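PDB 3LK5: geranylgeranyl pyrophosphate synthase from Corynebacterium glutamicum, which probably catalyses the magnesium-dependent head-to-tail condensation of allylic diphosphates with isopentenyl diphosphate in isoprenoid biosynthesis. Local coordinates for residues S56-G61 with I100-L105; T39-D42 with V47-A50; R181-E186 with A217-A222. One frame throughout, in Å; residues are numbered along the deposited sequence.

Contact 1: S56-G61 with I100-L105; sequences SFVLNG and IQACAL
Phe57 reaches across to Ala102 and Leu105, and it buries more surface in this contact than any other residue. Its ring CG stands anti to the backbone N (chi1 -176°), which swings the aromatic group out from helix 45-59 toward helix 87-111. At the far corner of the ring, Phe57 CZ lies 3.8 Å from Leu105 CB, and that methylene comes in at the ring edge, near its plane. Leu105 CD1 also closes on this corner, 3.8 Å from Phe57 CZ. Next to it on the ring, Phe57 CE2 passes 4.0 Å from the carbonyl Ala102 O, obliquely to the ring plane, and 4.3 Å from Ala102 CB. In the all-helical fold of the FPP/GGPP synthases, helix 87-111 ends in the first aspartate-rich DDxxD motif, Asp108 to Asp112. Leu105 thus lies just ahead of that motif, its side chain about 6 Å from that of Asp108, a residue seen to bind magnesium, though no metal is bound to this chain in the model. Ala102 has a further partner: its methyl carbon CB lies 3.8 Å from Val58 CG2. This second touch is buried, whereas Phe57 and Leu105 are exposed. The alanine is small, consistent with the close approach of the backbones, Val58 CA being 6.3 Å from Ala102 CA. Val58 also touches Leu29 of helix 21-43 and, on the partner helix, Phe99.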
ATOM      1  N   SER A  56       3.042  -9.775  15.234  1.00 29.91           N
ATOM      2  CA  SER A  56       4.334 -10.039  15.867  1.00 30.80           C
ATOM      3  C   SER A  56       5.424  -9.132  15.330  1.00 31.15           C
ATOM      4  O   SER A  56       6.252  -8.611  16.099  1.00 31.54           O
ATOM      5  CB  SER A  56       4.774 -11.502  15.708  1.00 31.21           C
ATOM      6  OG  SER A  56       3.832 -12.344  16.329  1.00 45.51           O
ATOM      7  N   PHE A  57       5.445  -8.950  14.011  1.00 30.29           N
ATOM      8  CA  PHE A  57       6.491  -8.152  13.393  1.00 31.07           C
ATOM      9  C   PHE A  57       6.428  -6.682  13.846  1.00 30.75           C
ATOM     10  O   PHE A  57       7.452  -6.071  14.156  1.00 30.37           O
ATOM     11  CB  PHE A  57       6.391  -8.271  11.866  1.00 32.86           C
ATOM     12  CG  PHE A  57       7.475  -7.569  11.114  1.00 38.37           C
ATOM     13  CD1 PHE A  57       8.774  -8.105  11.056  1.00 35.63           C
ATOM     14  CD2 PHE A  57       7.207  -6.388  10.434  1.00 34.60           C
ATOM     15  CE1 PHE A  57       9.793  -7.451  10.348  1.00 39.19           C
ATOM     16  CE2 PHE A  57       8.210  -5.715   9.734  1.00 38.78           C
ATOM     17  CZ  PHE A  57       9.509  -6.246   9.672  1.00 35.50           C
ATOM     18  N   VAL A  58       5.211  -6.143  13.916  1.00 30.23           N
ATOM     19  CA  VAL A  58       4.985  -4.728  14.247  1.00 29.54           C
ATOM     20  C   VAL A  58       5.254  -4.504  15.747  1.00 30.29           C
ATOM     21  O   VAL A  58       5.862  -3.496  16.161  1.00 30.25           O
ATOM     22  CB  VAL A  58       3.491  -4.352  13.903  1.00 28.91           C
ATOM     23  CG1 VAL A  58       3.091  -2.999  14.490  1.00 28.68           C
ATOM     24  CG2 VAL A  58       3.298  -4.341  12.376  1.00 28.40           C
ATOM     25  N   LEU A  59       4.747  -5.425  16.566  1.00 29.54           N
ATOM     26  CA  LEU A  59       4.866  -5.231  18.016  1.00 31.67           C
ATOM     27  C   LEU A  59       6.255  -5.550  18.590  1.00 34.79           C
ATOM     28  O   LEU A  59       6.660  -4.925  19.588  1.00 34.77           O
ATOM     29  CB  LEU A  59       3.798  -6.000  18.792  1.00 30.57           C
ATOM     30  CG  LEU A  59       2.329  -5.651  18.532  1.00 26.36           C
ATOM     31  CD1 LEU A  59       1.432  -6.544  19.401  1.00 29.84           C
ATOM     32  CD2 LEU A  59       2.030  -4.145  18.766  1.00 29.37           C
ATOM     33  N   ASN A  60       6.979  -6.487  17.978  1.00 37.15           N
ATOM     34  CA  ASN A  60       8.111  -7.127  18.699  1.00 42.35           C
ATOM     35  C   ASN A  60       9.486  -6.625  18.391  1.00 45.54           C
ATOM     36  O   ASN A  60      10.496  -7.243  18.809  1.00 47.81           O
ATOM     37  CB  ASN A  60       8.100  -8.654  18.566  1.00 43.84           C
ATOM     38  CG  ASN A  60       6.873  -9.278  19.180  1.00 54.17           C
ATOM     39  OD1 ASN A  60       6.275  -8.728  20.108  1.00 45.81           O
ATOM     40  ND2 ASN A  60       6.490 -10.434  18.673  1.00 44.96           N
ATOM     41  N   GLY A  61       9.561  -5.505  17.695  1.00 45.02           N
ATOM     42  CA  GLY A  61      10.832  -4.842  17.532  1.00 46.18           C
ATOM     43  C   GLY A  61      10.599  -3.527  16.828  1.00 46.88           C
ATOM     44  O   GLY A  61       9.486  -3.259  16.375  1.00 47.44           O
ATOM     45  N   ILE A 100       3.530   2.146   8.269  1.00 22.62           N
ATOM     46  CA  ILE A 100       4.224   2.499   7.028  1.00 22.88           C
ATOM     47  C   ILE A 100       5.559   1.790   7.046  1.00 23.62           C
ATOM     48  O   ILE A 100       5.951   1.164   6.054  1.00 23.80           O
ATOM     49  CB  ILE A 100       4.442   4.006   6.883  1.00 24.35           C
ATOM     50  CG1 ILE A 100       3.078   4.703   6.882  1.00 24.23           C
ATOM     51  CG2 ILE A 100       5.191   4.313   5.531  1.00 24.38           C
ATOM     52  CD1 ILE A 100       3.175   6.217   6.656  1.00 28.61           C
ATOM     53  N   GLN A 101       6.254   1.883   8.181  1.00 24.77           N
ATOM     54  CA  GLN A 101       7.583   1.257   8.253  1.00 25.45           C
ATOM     55  C   GLN A 101       7.512  -0.261   8.135  1.00 24.93           C
ATOM     56  O   GLN A 101       8.429  -0.882   7.563  1.00 26.65           O
ATOM     57  CB  GLN A 101       8.276   1.675   9.564  1.00 26.70           C
ATOM     58  CG  GLN A 101       9.613   0.970   9.852  1.00 29.49           C
ATOM     59  CD  GLN A 101      10.761   1.389   8.949  1.00 29.26           C
ATOM     60  OE1 GLN A 101      10.598   2.050   7.898  1.00 28.91           O
ATOM     61  NE2 GLN A 101      11.964   0.988   9.359  1.00 30.43           N
ATOM     62  N   ALA A 102       6.476  -0.867   8.721  1.00 24.02           N
ATOM     63  CA  ALA A 102       6.315  -2.311   8.593  1.00 25.68           C
ATOM     64  C   ALA A 102       6.200  -2.679   7.113  1.00 25.97           C
ATOM     65  O   ALA A 102       6.849  -3.635   6.658  1.00 25.49           O
ATOM     66  CB  ALA A 102       5.124  -2.814   9.356  1.00 26.65           C
ATOM     67  N   CYS A 103       5.371  -1.942   6.360  1.00 24.32           N
ATOM     68  CA  CYS A 103       5.235  -2.228   4.917  1.00 25.18           C
ATOM     69  C   CYS A 103       6.579  -2.065   4.221  1.00 26.59           C
ATOM     70  O   CYS A 103       6.974  -2.908   3.414  1.00 27.42           O
ATOM     71  CB  CYS A 103       4.216  -1.298   4.247  1.00 25.58           C
ATOM     72  SG  CYS A 103       3.999  -1.658   2.445  1.00 27.53           S
ATOM     73  N   ALA A 104       7.261  -0.961   4.504  1.00 26.98           N
ATOM     74  CA  ALA A 104       8.556  -0.691   3.892  1.00 27.35           C
ATOM     75  C   ALA A 104       9.543  -1.856   4.115  1.00 28.31           C
ATOM     76  O   ALA A 104      10.206  -2.309   3.172  1.00 27.67           O
ATOM     77  CB  ALA A 104       9.161   0.637   4.485  1.00 28.20           C
ATOM     78  N   LEU A 105       9.638  -2.337   5.353  1.00 28.15           N
ATOM     79  CA  LEU A 105      10.601  -3.409   5.685  1.00 30.30           C
ATOM     80  C   LEU A 105      10.207  -4.742   5.047  1.00 30.60           C
ATOM     81  O   LEU A 105      11.065  -5.468   4.546  1.00 31.79           O
ATOM     82  CB  LEU A 105      10.730  -3.579   7.213  1.00 31.45           C
ATOM     83  CG  LEU A 105      11.269  -2.420   8.068  1.00 33.18           C
ATOM     84  CD1 LEU A 105      11.014  -2.717   9.552  1.00 32.47           C
ATOM     85  CD2 LEU A 105      12.758  -2.265   7.863  1.00 32.95           C
TER

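Contact 2: T39-D42 with V47-A50; sequences TIAD and VTDA
Ile40 packs on Val47 and Thr48 in a largely apolar contact that closes a helical hairpin, where helix 21-43 turns back into helix 45-59 after a very short connection. The closeness shows in the backbones, with Ala41 CA 5.8 Å from Thr48 CA. Most of the work falls to one methyl group. Ile40 CG2, anti to its own backbone nitrogen, points at the peptide joining the two partners, 3.4 Å from Thr48 N and 3.6 Å from Val47 C. The same methyl meets a side chain as well, with Ile40 CG2 3.7 Å from Val47 CG1, and the isoleucine and valine side chains cross at about a right angle. Thr48 flanks them: its OG1, anti to the carbonyl carbon (chi1 -66°), lies 3.7 Å from Ala41 CA. Met154 and Trp158 of helix 144-164 cover Ile40 from within the chain, while Val47 packs on Gly189 and Ala50 on Leu192 of the second subunit, which places the hairpin at the dimer interface. Between the two segments the contacts are methyl on backbone, methyl on methyl and a hydroxyl oxygen against carbon, without a directional polar bond, so here the contact probably rests on shape fit and the hydrophobic effect.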
ATOM      1  N   THR A  39     -12.986  -8.513  12.562  1.00 29.49           N
ATOM      2  CA  THR A  39     -13.154  -8.338  11.110  1.00 29.25           C
ATOM      3  C   THR A  39     -12.321  -9.335  10.338  1.00 27.69           C
ATOM      4  O   THR A  39     -12.781  -9.914   9.361  1.00 28.04           O
ATOM      5  CB  THR A  39     -12.706  -6.925  10.668  1.00 31.85           C
ATOM      6  OG1 THR A  39     -13.530  -5.970  11.350  1.00 41.04           O
ATOM      7  CG2 THR A  39     -12.865  -6.787   9.122  1.00 39.67           C
ATOM      8  N   ILE A  40     -11.085  -9.529  10.772  1.00 25.53           N
ATOM      9  CA  ILE A  40     -10.193 -10.461  10.102  1.00 25.58           C
ATOM     10  C   ILE A  40     -10.732 -11.912  10.248  1.00 26.73           C
ATOM     11  O   ILE A  40     -10.721 -12.697   9.280  1.00 27.54           O
ATOM     12  CB  ILE A  40      -8.744 -10.316  10.647  1.00 24.20           C
ATOM     13  CG1 ILE A  40      -8.112  -8.935  10.237  1.00 23.66           C
ATOM     14  CG2 ILE A  40      -7.821 -11.451  10.173  1.00 21.55           C
ATOM     15  CD1 ILE A  40      -8.022  -8.750   8.694  1.00 23.60           C
ATOM     16  N   ALA A  41     -11.202 -12.244  11.451  1.00 26.73           N
ATOM     17  CA  ALA A  41     -11.784 -13.567  11.734  1.00 27.94           C
ATOM     18  C   ALA A  41     -13.046 -13.854  10.904  1.00 29.70           C
ATOM     19  O   ALA A  41     -13.242 -15.007  10.452  1.00 30.68           O
ATOM     20  CB  ALA A  41     -12.053 -13.713  13.243  1.00 27.98           C
ATOM     21  N   ASP A  42     -13.888 -12.841  10.694  1.00 29.78           N
ATOM     22  CA  ASP A  42     -15.092 -12.969   9.803  1.00 31.27           C
ATOM     23  C   ASP A  42     -14.699 -13.378   8.366  1.00 30.08           C
ATOM     24  O   ASP A  42     -15.524 -13.949   7.626  1.00 29.55           O
ATOM     25  CB  ASP A  42     -15.917 -11.669   9.751  1.00 32.89           C
ATOM     26  CG  ASP A  42     -16.699 -11.358  11.053  1.00 39.78           C
ATOM     27  OD1 ASP A  42     -16.961 -12.267  11.865  1.00 34.89           O
ATOM     28  OD2 ASP A  42     -17.084 -10.166  11.260  1.00 35.00           O
ATOM     29  N   VAL A  47      -6.428 -15.937   7.286  1.00 31.12           N
ATOM     30  CA  VAL A  47      -6.200 -14.488   7.305  1.00 30.10           C
ATOM     31  C   VAL A  47      -5.811 -14.056   8.737  1.00 28.97           C
ATOM     32  O   VAL A  47      -4.913 -13.243   8.922  1.00 28.49           O
ATOM     33  CB  VAL A  47      -7.435 -13.694   6.828  1.00 30.06           C
ATOM     34  CG1 VAL A  47      -7.094 -12.203   6.609  1.00 29.61           C
ATOM     35  CG2 VAL A  47      -7.953 -14.265   5.492  1.00 29.90           C
ATOM     36  N   THR A  48      -6.502 -14.602   9.730  1.00 28.55           N
ATOM     37  CA  THR A  48      -6.050 -14.454  11.129  1.00 29.44           C
ATOM     38  C   THR A  48      -4.601 -14.873  11.286  1.00 29.58           C
ATOM     39  O   THR A  48      -3.826 -14.149  11.894  1.00 28.24           O
ATOM     40  CB  THR A  48      -6.943 -15.232  12.072  1.00 30.08           C
ATOM     41  OG1 THR A  48      -8.239 -14.627  12.044  1.00 28.87           O
ATOM     42  CG2 THR A  48      -6.379 -15.244  13.524  1.00 29.01           C
ATOM     43  N   ASP A  49      -4.223 -16.026  10.731  1.00 31.26           N
ATOM     44  CA  ASP A  49      -2.816 -16.509  10.799  1.00 33.25           C
ATOM     45  C   ASP A  49      -1.817 -15.546  10.136  1.00 31.98           C
ATOM     46  O   ASP A  49      -0.729 -15.260  10.684  1.00 31.14           O
ATOM     47  CB  ASP A  49      -2.668 -17.935  10.205  1.00 37.92           C
ATOM     48  CG  ASP A  49      -3.517 -18.979  10.934  1.00 63.63           C
ATOM     49  OD1 ASP A  49      -3.906 -18.721  12.090  1.00 41.72           O
ATOM     50  OD2 ASP A  49      -3.809 -20.063  10.351  1.00 41.84           O
ATOM     51  N   ALA A  50      -2.158 -15.030   8.950  1.00 29.45           N
ATOM     52  CA  ALA A  50      -1.291 -14.027   8.323  1.00 28.77           C
ATOM     53  C   ALA A  50      -1.154 -12.753   9.154  1.00 26.64           C
ATOM     54  O   ALA A  50      -0.067 -12.239   9.324  1.00 26.48           O
ATOM     55  CB  ALA A  50      -1.777 -13.683   6.902  1.00 29.54           C
TER

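Contact 3: R181-E186 with A217-A222; sequences RGMRTE and AAYTIA
Glu186 bends round the methyl of Ala218, touching it with CB, CD and OE1. At its root, Glu186 CB is 4.1 Å from Ala218 CB. CG stands anti to the carbonyl carbon (chi1 -75°) and somewhat farther from the methyl; from there the chain runs on extended, and Glu186 CD is again 4.1 Å from Ala218 CB. At the tip Glu186 OE1 rests 3.3 Å from Ala218 CB, although the carboxylate's polar partner lies just beyond 217-222: Arg223, whose NH2 forms a salt bridge with OE2. A buried carboxylate is thereby matched with a positive charge, which would probably favour its ionised form. About one helical turn before Glu186, selenomethionine Met183 meets Tyr219, the residue after Ala218: Met183 CG lies 4.0 Å from Tyr219 CD1, at the ring edge and near its plane, and the two side chains cross obliquely. Tyr219 OH is hydrogen-bonded to Gln101 OE1, tying the phenol to helix 87-111. Within 217-222 the helix widens into a pi-type turn, in which Ala217 O accepts from both Ile221 N, at 3.2 Å, and Ala222 N, at 3.0 Å; Tyr219 O, buried here, has no partner in the model. The contact joins helices 170-199 and 205-231 in the interior, with Leu97 and Ile100 of helix 87-111 against Met183, helix 65-78 against Tyr219 and its neighbours, and helix 236-263 against Ala217, Ile221 and Ala222.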
ATOM      1  N   ARG A 181       1.073  13.529   2.748  1.00 19.94           N
ATOM      2  CA  ARG A 181       1.165  13.345   1.277  1.00 20.54           C
ATOM      3  C   ARG A 181       2.667  13.339   0.864  1.00 22.19           C
ATOM      4  O   ARG A 181       3.113  12.432   0.146  1.00 22.58           O
ATOM      5  CB  ARG A 181       0.424  14.476   0.547  1.00 21.80           C
ATOM      6  CG  ARG A 181       0.421  14.360  -1.015  1.00 25.76           C
ATOM      7  CD  ARG A 181       0.085  15.772  -1.664  1.00 24.50           C
ATOM      8  NE  ARG A 181      -1.127  16.297  -1.038  1.00 28.64           N
ATOM      9  CZ  ARG A 181      -1.172  17.444  -0.367  1.00 26.87           C
ATOM     10  NH1 ARG A 181      -0.099  18.253  -0.289  1.00 27.65           N
ATOM     11  NH2 ARG A 181      -2.295  17.792   0.178  1.00 28.95           N
ATOM     12  N   GLY A 182       3.426  14.318   1.376  1.00 22.12           N
ATOM     13  CA  GLY A 182       4.883  14.420   1.023  1.00 22.03           C
ATOM     14  C   GLY A 182       5.626  13.152   1.420  1.00 23.19           C
ATOM     15  O   GLY A 182       6.286  12.520   0.589  1.00 25.19           O
HETATM   16  N   MSE A 183       5.475  12.724   2.675  1.00 23.02           N
HETATM   17  CA  MSE A 183       6.230  11.621   3.205  1.00 24.64           C
HETATM   18  C   MSE A 183       6.071  10.341   2.396  1.00 23.60           C
HETATM   19  O   MSE A 183       7.056   9.660   2.106  1.00 23.27           O
HETATM   20  CB  MSE A 183       5.767  11.315   4.638  1.00 28.03           C
HETATM   21  CG  MSE A 183       6.496  10.151   5.224  1.00 29.37           C
HETATM   22 SE   MSE A 183       5.807   9.902   7.073  1.00 41.03          SE
HETATM   23  CE  MSE A 183       3.982   9.399   6.609  1.00 31.55           C
ATOM     24  N   ARG A 184       4.836   9.985   2.051  1.00 22.63           N
ATOM     25  CA  ARG A 184       4.580   8.669   1.413  1.00 21.11           C
ATOM     26  C   ARG A 184       5.047   8.674  -0.041  1.00 22.41           C
ATOM     27  O   ARG A 184       5.595   7.687  -0.523  1.00 23.68           O
ATOM     28  CB  ARG A 184       3.079   8.263   1.560  1.00 20.83           C
ATOM     29  CG  ARG A 184       2.839   7.787   3.023  1.00 21.36           C
ATOM     30  CD  ARG A 184       1.488   8.289   3.598  1.00 21.16           C
ATOM     31  NE  ARG A 184       0.327   7.865   2.783  1.00 22.51           N
ATOM     32  CZ  ARG A 184      -0.325   8.629   1.900  1.00 20.79           C
ATOM     33  NH1 ARG A 184       0.067   9.884   1.620  1.00 21.77           N
ATOM     34  NH2 ARG A 184      -1.424   8.127   1.302  1.00 22.17           N
ATOM     35  N   THR A 185       4.876   9.783  -0.740  1.00 21.84           N
ATOM     36  CA  THR A 185       5.391   9.828  -2.120  1.00 21.57           C
ATOM     37  C   THR A 185       6.932   9.824  -2.084  1.00 22.38           C
ATOM     38  O   THR A 185       7.589   9.160  -2.903  1.00 23.58           O
ATOM     39  CB  THR A 185       4.816  11.021  -2.872  1.00 21.78           C
ATOM     40  OG1 THR A 185       3.426  10.733  -3.133  1.00 23.66           O
ATOM     41  CG2 THR A 185       5.547  11.222  -4.242  1.00 24.25           C
ATOM     42  N   GLU A 186       7.496  10.586  -1.139  1.00 21.84           N
ATOM     43  CA  GLU A 186       8.969  10.709  -1.047  1.00 22.58           C
ATOM     44  C   GLU A 186       9.653   9.387  -0.722  1.00 23.65           C
ATOM     45  O   GLU A 186      10.662   9.030  -1.353  1.00 23.28           O
ATOM     46  CB  GLU A 186       9.338  11.827  -0.045  1.00 24.03           C
ATOM     47  CG  GLU A 186       9.096  13.225  -0.634  1.00 27.78           C
ATOM     48  CD  GLU A 186       8.899  14.353   0.401  1.00 27.70           C
ATOM     49  OE1 GLU A 186       8.938  14.139   1.636  1.00 28.04           O
ATOM     50  OE2 GLU A 186       8.596  15.482  -0.034  1.00 29.71           O
ATOM     51  N   ALA A 217      15.923  10.846   4.803  1.00 26.86           N
ATOM     52  CA  ALA A 217      15.794  12.039   5.633  1.00 27.02           C
ATOM     53  C   ALA A 217      14.315  12.521   5.696  1.00 28.64           C
ATOM     54  O   ALA A 217      13.805  12.842   6.768  1.00 28.89           O
ATOM     55  CB  ALA A 217      16.677  13.165   5.136  1.00 25.63           C
ATOM     56  N   ALA A 218      13.675  12.620   4.538  1.00 26.68           N
ATOM     57  CA  ALA A 218      12.266  13.044   4.460  1.00 27.05           C
ATOM     58  C   ALA A 218      11.409  12.067   5.247  1.00 25.80           C
ATOM     59  O   ALA A 218      10.613  12.437   6.097  1.00 25.60           O
ATOM     60  CB  ALA A 218      11.784  13.060   2.970  1.00 27.29           C
ATOM     61  N   TYR A 219      11.662  10.794   5.014  1.00 25.94           N
ATOM     62  CA  TYR A 219      10.821   9.743   5.540  1.00 26.32           C
ATOM     63  C   TYR A 219      10.959   9.565   7.058  1.00 26.20           C
ATOM     64  O   TYR A 219       9.982   9.345   7.769  1.00 25.89           O
ATOM     65  CB  TYR A 219      11.215   8.444   4.822  1.00 26.85           C
ATOM     66  CG  TYR A 219      10.576   7.220   5.403  1.00 28.04           C
ATOM     67  CD1 TYR A 219       9.176   7.171   5.594  1.00 28.24           C
ATOM     68  CD2 TYR A 219      11.340   6.096   5.715  1.00 27.62           C
ATOM     69  CE1 TYR A 219       8.579   6.043   6.117  1.00 27.10           C
ATOM     70  CE2 TYR A 219      10.764   4.944   6.209  1.00 27.70           C
ATOM     71  CZ  TYR A 219       9.376   4.929   6.404  1.00 29.31           C
ATOM     72  OH  TYR A 219       8.781   3.828   6.930  1.00 29.01           O
ATOM     73  N   THR A 220      12.184   9.679   7.556  1.00 24.54           N
ATOM     74  CA  THR A 220      12.464   9.207   8.916  1.00 25.46           C
ATOM     75  C   THR A 220      12.411  10.318   9.939  1.00 25.09           C
ATOM     76  O   THR A 220      12.044  10.079  11.103  1.00 26.25           O
ATOM     77  CB  THR A 220      13.846   8.490   8.949  1.00 25.87           C
ATOM     78  OG1 THR A 220      13.805   7.389   8.029  1.00 27.41           O
ATOM     79  CG2 THR A 220      14.234   8.009  10.385  1.00 25.55           C
ATOM     80  N   ILE A 221      12.774  11.523   9.509  1.00 24.70           N
ATOM     81  CA  ILE A 221      12.880  12.620  10.432  1.00 23.15           C
ATOM     82  C   ILE A 221      12.110  13.854  10.041  1.00 22.54           C
ATOM     83  O   ILE A 221      11.300  14.360  10.840  1.00 22.16           O
ATOM     84  CB  ILE A 221      14.411  13.034  10.674  1.00 21.71           C
ATOM     85  CG1 ILE A 221      15.224  11.788  11.020  1.00 25.02           C
ATOM     86  CG2 ILE A 221      14.465  14.142  11.790  1.00 24.09           C
ATOM     87  CD1 ILE A 221      16.636  12.105  11.756  1.00 24.73           C
ATOM     88  N   ALA A 222      12.359  14.374   8.837  1.00 22.16           N
ATOM     89  CA  ALA A 222      11.751  15.662   8.488  1.00 21.92           C
ATOM     90  C   ALA A 222      10.230  15.611   8.396  1.00 21.21           C
ATOM     91  O   ALA A 222       9.542  16.450   8.985  1.00 20.44           O
ATOM     92  CB  ALA A 222      12.336  16.243   7.170  1.00 22.38           C
TER

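Along the chain, contact 2 closes before contact 1 opens, and contact 1 closes before contact 3. Helix 45-59 serves both contact 2, near its start, and contact 1, at its end, their centres 18 Å apart. Contacts 1 and 3 have centres 17 Å apart yet touch, since Ile100 of helix 87-111 packs on Met183 and Arg184 of helix 170-199; the latter helix continues to Asp194, a magnesium ligand like Asp108 on helix 87-111. Contacts 2 and 3 are 31 Å apart between centres, but the dimer brings such sites together: Ile40 meets Thr185 of the second subunit. The series thus leads from a peripheral hairpin at the interface to the helices bearing the metal-binding aspartates.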